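Local coordinates for protein abietadiene synthase, chloroplastic (Abies grandis, PDB 3S9V) that belongs to the plant terpene synthases, largely helical chloroplast enzymes, and carries both an N-terminal terpene synthase domain and a metal-binding terpene synthase domain, at residues G326-I329 and L330-G334; N368-R371 and C372-S376. All coordinates share one frame; numbering follows the deposited sequence.

Contact 1 of 2, residues G326-I329 and L330-G334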
loop_
_atom_site.group_PDB
_atom_site.type_symbol
_atom_site.label_atom_id
_atom_site.label_comp_id
_atom_site.label_asym_id
_atom_site.label_seq_id
_atom_site.Cartn_x
_atom_site.Cartn_y
_atom_site.Cartn_z
ATOM N N GLY A 326 7.078 -4.420 5.557
ATOM C CA GLY A 326 8.495 -4.234 5.326
ATOM C C GLY A 326 8.976 -4.845 4.028
ATOM O O GLY A 326 9.777 -4.235 3.321
ATOM N N LEU A 327 8.502 -6.049 3.703
ATOM C CA LEU A 327 8.931 -6.703 2.466
ATOM C C LEU A 327 8.575 -5.869 1.233
ATOM O O LEU A 327 9.428 -5.656 0.367
ATOM C CB LEU A 327 8.325 -8.112 2.348
ATOM C CG LEU A 327 8.549 -8.833 1.015
ATOM C CD1 LEU A 327 10.036 -8.859 0.680
ATOM C CD2 LEU A 327 7.983 -10.241 1.096
ATOM N N ARG A 328 7.337 -5.378 1.156
ATOM C CA ARG A 328 6.941 -4.571 -0.005
ATOM C C ARG A 328 7.662 -3.231 -0.104
ATOM O O ARG A 328 8.235 -2.900 -1.152
ATOM C CB ARG A 328 5.430 -4.315 -0.020
ATOM C CG ARG A 328 4.949 -3.525 -1.255
ATOM C CD ARG A 328 3.434 -3.358 -1.241
ATOM N NE ARG A 328 3.021 -2.868 0.063
ATOM C CZ ARG A 328 2.948 -1.587 0.400
ATOM N NH1 ARG A 328 2.581 -1.257 1.631
ATOM N NH2 ARG A 328 3.199 -0.641 -0.497
ATOM N N ILE A 329 7.634 -2.459 0.976
ATOM C CA ILE A 329 8.270 -1.148 0.979
ATOM C C ILE A 329 9.790 -1.184 0.835
ATOM O O ILE A 329 10.356 -0.363 0.118
ATOM C CB ILE A 329 7.894 -0.358 2.237
ATOM C CG1 ILE A 329 6.383 -0.099 2.231
ATOM C CG2 ILE A 329 8.669 0.959 2.282
ATOM C CD1 ILE A 329 5.857 0.633 3.464
ATOM N N LEU A 330 10.454 -2.117 1.511
ATOM C CA LEU A 330 11.907 -2.235 1.400
ATOM C C LEU A 330 12.272 -2.698 -0.008
ATOM O O LEU A 330 13.281 -2.271 -0.579
ATOM C CB LEU A 330 12.460 -3.226 2.436
ATOM C CG LEU A 330 12.425 -2.740 3.894
ATOM C CD1 LEU A 330 12.890 -3.841 4.823
ATOM C CD2 LEU A 330 13.326 -1.516 4.047
ATOM N N ARG A 331 11.444 -3.574 -0.569
ATOM C CA ARG A 331 11.691 -4.058 -1.912
ATOM C C ARG A 331 11.544 -2.926 -2.916
ATOM O O ARG A 331 12.417 -2.725 -3.766
ATOM C CB ARG A 331 10.725 -5.184 -2.278
ATOM C CG ARG A 331 10.630 -5.423 -3.783
ATOM C CD ARG A 331 10.005 -6.765 -4.093
ATOM N NE ARG A 331 10.928 -7.846 -3.781
ATOM C CZ ARG A 331 10.667 -9.130 -3.982
ATOM N NH1 ARG A 331 11.575 -10.043 -3.672
ATOM N NH2 ARG A 331 9.494 -9.501 -4.480
ATOM N N LEU A 332 10.446 -2.184 -2.827
ATOM C CA LEU A 332 10.238 -1.091 -3.768
ATOM C C LEU A 332 11.319 -0.030 -3.660
ATOM O O LEU A 332 11.622 0.644 -4.644
ATOM C CB LEU A 332 8.851 -0.462 -3.581
ATOM C CG LEU A 332 7.679 -1.344 -4.032
ATOM C CD1 LEU A 332 6.361 -0.689 -3.676
ATOM C CD2 LEU A 332 7.764 -1.577 -5.538
ATOM N N HIS A 333 11.920 0.118 -2.484
ATOM C CA HIS A 333 12.965 1.126 -2.329
ATOM C C HIS A 333 14.392 0.647 -2.583
ATOM O O HIS A 333 15.351 1.311 -2.189
ATOM C CB HIS A 333 12.858 1.783 -0.954
ATOM C CG HIS A 333 11.711 2.733 -0.843
ATOM N ND1 HIS A 333 11.869 4.100 -0.911
ATOM C CD2 HIS A 333 10.380 2.515 -0.734
ATOM C CE1 HIS A 333 10.685 4.683 -0.850
ATOM N NE2 HIS A 333 9.764 3.741 -0.742
ATOM N N GLY A 334 14.526 -0.508 -3.233
ATOM C CA GLY A 334 15.841 -1.034 -3.587
ATOM C C GLY A 334 16.654 -1.839 -2.586
ATOM O O GLY A 334 17.831 -2.105 -2.828
#
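The C-terminal end of helix 320-332 finishes in a Schellman motif; leading into it, the carbonyls of Gly326 to Ile329 receive the amides of Leu330 to His333 in ordinary helical bonds. The bond from Leu332 N to Arg328 O, 2.9 Å long, is the straightest of the four at the hydrogen (165°). The last, from His333 N to Ile329 O at 3.1 Å, is more bent (139°). Beyond it the chain turns over in the motif itself: Gly334 N bonds to Arg331 O at 3.1 Å, Tyr335 N returns to Leu330 O, and Gly334 has the positive phi (84°) of the C-prime residue.

Side chains follow the same spacing. With CG of His333 lying beside its backbone N, the imidazole swings back toward the preceding turn, and CD2 comes within 3.0 Å of Ile329 O, which sits at the ring edge. The same carbon lies 3.8 Å from Ile329 CG2, the two side chains running side by side. One residue earlier, at the same spacing, Leu332 CD1 lies against the aliphatic chain of Arg328, 4.0 Å from Arg328 CG, while Leu330 CG presses to 3.1 Å from Gly326 O. The Arg328 chain bends at chi3, and Ile329 CG1 lies over one face of its guanidinium, displaced toward the rim.

The polar ends are met by neighbouring segments: Arg328 by Asp278, Arg331 by Glu380 and Phe377 (cation-pi), and His333 NE2 by Glu281. Ile329 O thus receives the His333 amide and probably also a favourable approach from its polarised ring C-H, while the Glu281 carboxylate would tend to stabilise positive charge on that imidazole.

Contact 2 of 2, residues N368-R371 and C372-S376; sequences NVNR and CSHVS
A chi1 of 71° places OG of Ser373 between its own backbone N and carbonyl carbon, from where the hydroxyl turns back along the helix and donates to Asn370 O at 2.8 Å. The C=O...OG angle of 121° shows a bent approach, OG lying beside the carbonyl oxygen and not straight beyond it. One residue on, His374 has CG next to its backbone N (chi1 -75°), and its imidazole is carried toward Asn370.

The Asn370 amide and the ring cross at a slant. OD1 meets the ring at its edge and in its plane, 3.7 Å from CD2, and Asn370 O also lies at that edge, 3.1 Å from CD2. Water 1 joins the two side chains: it accepts from Asn370 ND2 at 3.0 Å and is hydrogen-bonded to His374 NE2. Asn370 ND2 also bonds to Thr390 of helix 381-397.

Along the backbone, Cys372 N and Ser373 N reach four residues back, to Asn368 O and Val369 O. Next come i-to-i-3 bonds, weak from His374 N to Arg371 O at 3.5 Å and shorter from Val375 N to Cys372 O at 3.1 Å, after which Val375 centres an inverse gamma turn. At the other end of the contact, Arg371 NH1 donates to Asn368 OD1 at 3.3 Å, the oxygen lying in the guanidinium plane, and Asp278 supplies the salt bridge to NH2. The other end of that amide, Asn368 ND2, is hydrogen-bonded to Asp321.

Asn370 O is therefore gripped by the Ser373 hydroxyl and lies close to a polarised ring C-H, while the water bridge, with Thr390 also bound to Asn370 ND2, probably helps to keep the amide and the His374 imidazole in place relative to each other.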
loop_
_atom_site.group_PDB
_atom_site.type_symbol
_atom_site.label_atom_id
_atom_site.label_comp_id
_atom_site.label_asym_id
_atom_site.label_seq_id
_atom_site.Cartn_x
_atom_site.Cartn_y
_atom_site.Cartn_z
ATOM N N ASN A 368 -2.602 -6.147 3.986
ATOM C CA ASN A 368 -1.223 -5.737 3.736
ATOM C C ASN A 368 -0.428 -6.862 3.081
ATOM O O ASN A 368 0.494 -6.612 2.297
ATOM C CB ASN A 368 -0.555 -5.272 5.033
ATOM C CG ASN A 368 -1.131 -3.957 5.534
ATOM O OD1 ASN A 368 -1.336 -3.026 4.753
ATOM N ND2 ASN A 368 -1.393 -3.871 6.836
ATOM N N VAL A 369 -0.800 -8.101 3.388
ATOM C CA VAL A 369 -0.145 -9.254 2.797
ATOM C C VAL A 369 -0.531 -9.303 1.319
ATOM O O VAL A 369 0.293 -9.627 0.467
ATOM C CB VAL A 369 -0.580 -10.581 3.489
ATOM C CG1 VAL A 369 -0.096 -11.781 2.686
ATOM C CG2 VAL A 369 -0.014 -10.648 4.900
ATOM N N ASN A 370 -1.783 -8.973 1.011
ATOM C CA ASN A 370 -2.254 -8.989 -0.377
ATOM C C ASN A 370 -1.535 -7.943 -1.232
ATOM O O ASN A 370 -1.125 -8.224 -2.359
ATOM C CB ASN A 370 -3.774 -8.768 -0.442
ATOM C CG ASN A 370 -4.294 -8.687 -1.873
ATOM O OD1 ASN A 370 -4.264 -7.632 -2.500
ATOM N ND2 ASN A 370 -4.759 -9.814 -2.396
ATOM N N ARG A 371 -1.386 -6.739 -0.695
ATOM C CA ARG A 371 -0.688 -5.675 -1.409
ATOM C C ARG A 371 0.739 -6.138 -1.710
ATOM O O ARG A 371 1.250 -5.946 -2.813
ATOM C CB ARG A 371 -0.654 -4.395 -0.562
ATOM C CG ARG A 371 -2.023 -3.759 -0.343
ATOM C CD ARG A 371 -1.959 -2.690 0.734
ATOM N NE ARG A 371 -1.182 -1.537 0.296
ATOM C CZ ARG A 371 -0.558 -0.695 1.111
ATOM N NH1 ARG A 371 -0.607 -0.865 2.428
ATOM N NH2 ARG A 371 0.127 0.317 0.600
ATOM N N CYS A 372 1.365 -6.764 -0.721
ATOM C CA CYS A 372 2.724 -7.265 -0.861
ATOM C C CYS A 372 2.857 -8.377 -1.914
ATOM O O CYS A 372 3.789 -8.373 -2.716
ATOM C CB CYS A 372 3.226 -7.768 0.504
ATOM S SG CYS A 372 4.821 -8.640 0.477
ATOM N N SER A 373 1.915 -9.313 -1.932
ATOM C CA SER A 373 1.979 -10.440 -2.870
ATOM C C SER A 373 1.986 -10.081 -4.349
ATOM O O SER A 373 2.394 -10.894 -5.182
ATOM C CB SER A 373 0.826 -11.415 -2.612
ATOM O OG SER A 373 -0.414 -10.852 -3.015
ATOM N N HIS A 374 1.527 -8.880 -4.685
ATOM C CA HIS A 374 1.495 -8.469 -6.085
ATOM C C HIS A 374 2.842 -7.974 -6.601
ATOM O O HIS A 374 3.087 -7.992 -7.803
ATOM C CB HIS A 374 0.436 -7.382 -6.300
ATOM C CG HIS A 374 -0.969 -7.901 -6.303
ATOM N ND1 HIS A 374 -1.536 -8.505 -7.405
ATOM C CD2 HIS A 374 -1.901 -7.958 -5.321
ATOM C CE1 HIS A 374 -2.754 -8.916 -7.102
ATOM N NE2 HIS A 374 -3.000 -8.598 -5.843
ATOM N N VAL A 375 3.718 -7.534 -5.700
ATOM C CA VAL A 375 5.020 -7.027 -6.121
ATOM C C VAL A 375 6.017 -8.173 -6.078
ATOM O O VAL A 375 6.981 -8.163 -5.315
ATOM C CB VAL A 375 5.482 -5.865 -5.209
ATOM C CG1 VAL A 375 6.678 -5.172 -5.817
ATOM C CG2 VAL A 375 4.343 -4.869 -5.024
ATOM N N SER A 376 5.768 -9.161 -6.929
ATOM C CA SER A 376 6.585 -10.350 -6.992
ATOM C C SER A 376 7.465 -10.439 -8.225
ATOM O O SER A 376 7.219 -9.780 -9.245
ATOM C CB SER A 376 5.682 -11.574 -6.963
ATOM O OG SER A 376 4.804 -11.533 -8.077
HETATM O O HOH W 1 -5.710 -9.486 -5.253
#

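From the N terminus, contact 1 comes first, at the end of helix 320-332, and contact 2 follows on helix 363-373, the next helix in the chain. Each closes a helical turn within one continuous stretch, so the two stand in series and neither nest nor cross. In space they adjoin, with centres about 11 Å apart. Leu327 CD2 packs on Cys372 SG at 3.6 Å, Leu332 on Val375, and Arg331 NH2 probably hydrogen-bonds to Val375 O at 3.0 Å. Arg328 and Arg371 converge on Asp278, a shared carboxylate that ties both helices to helix 269-282 within the N-terminal terpene synthase family region.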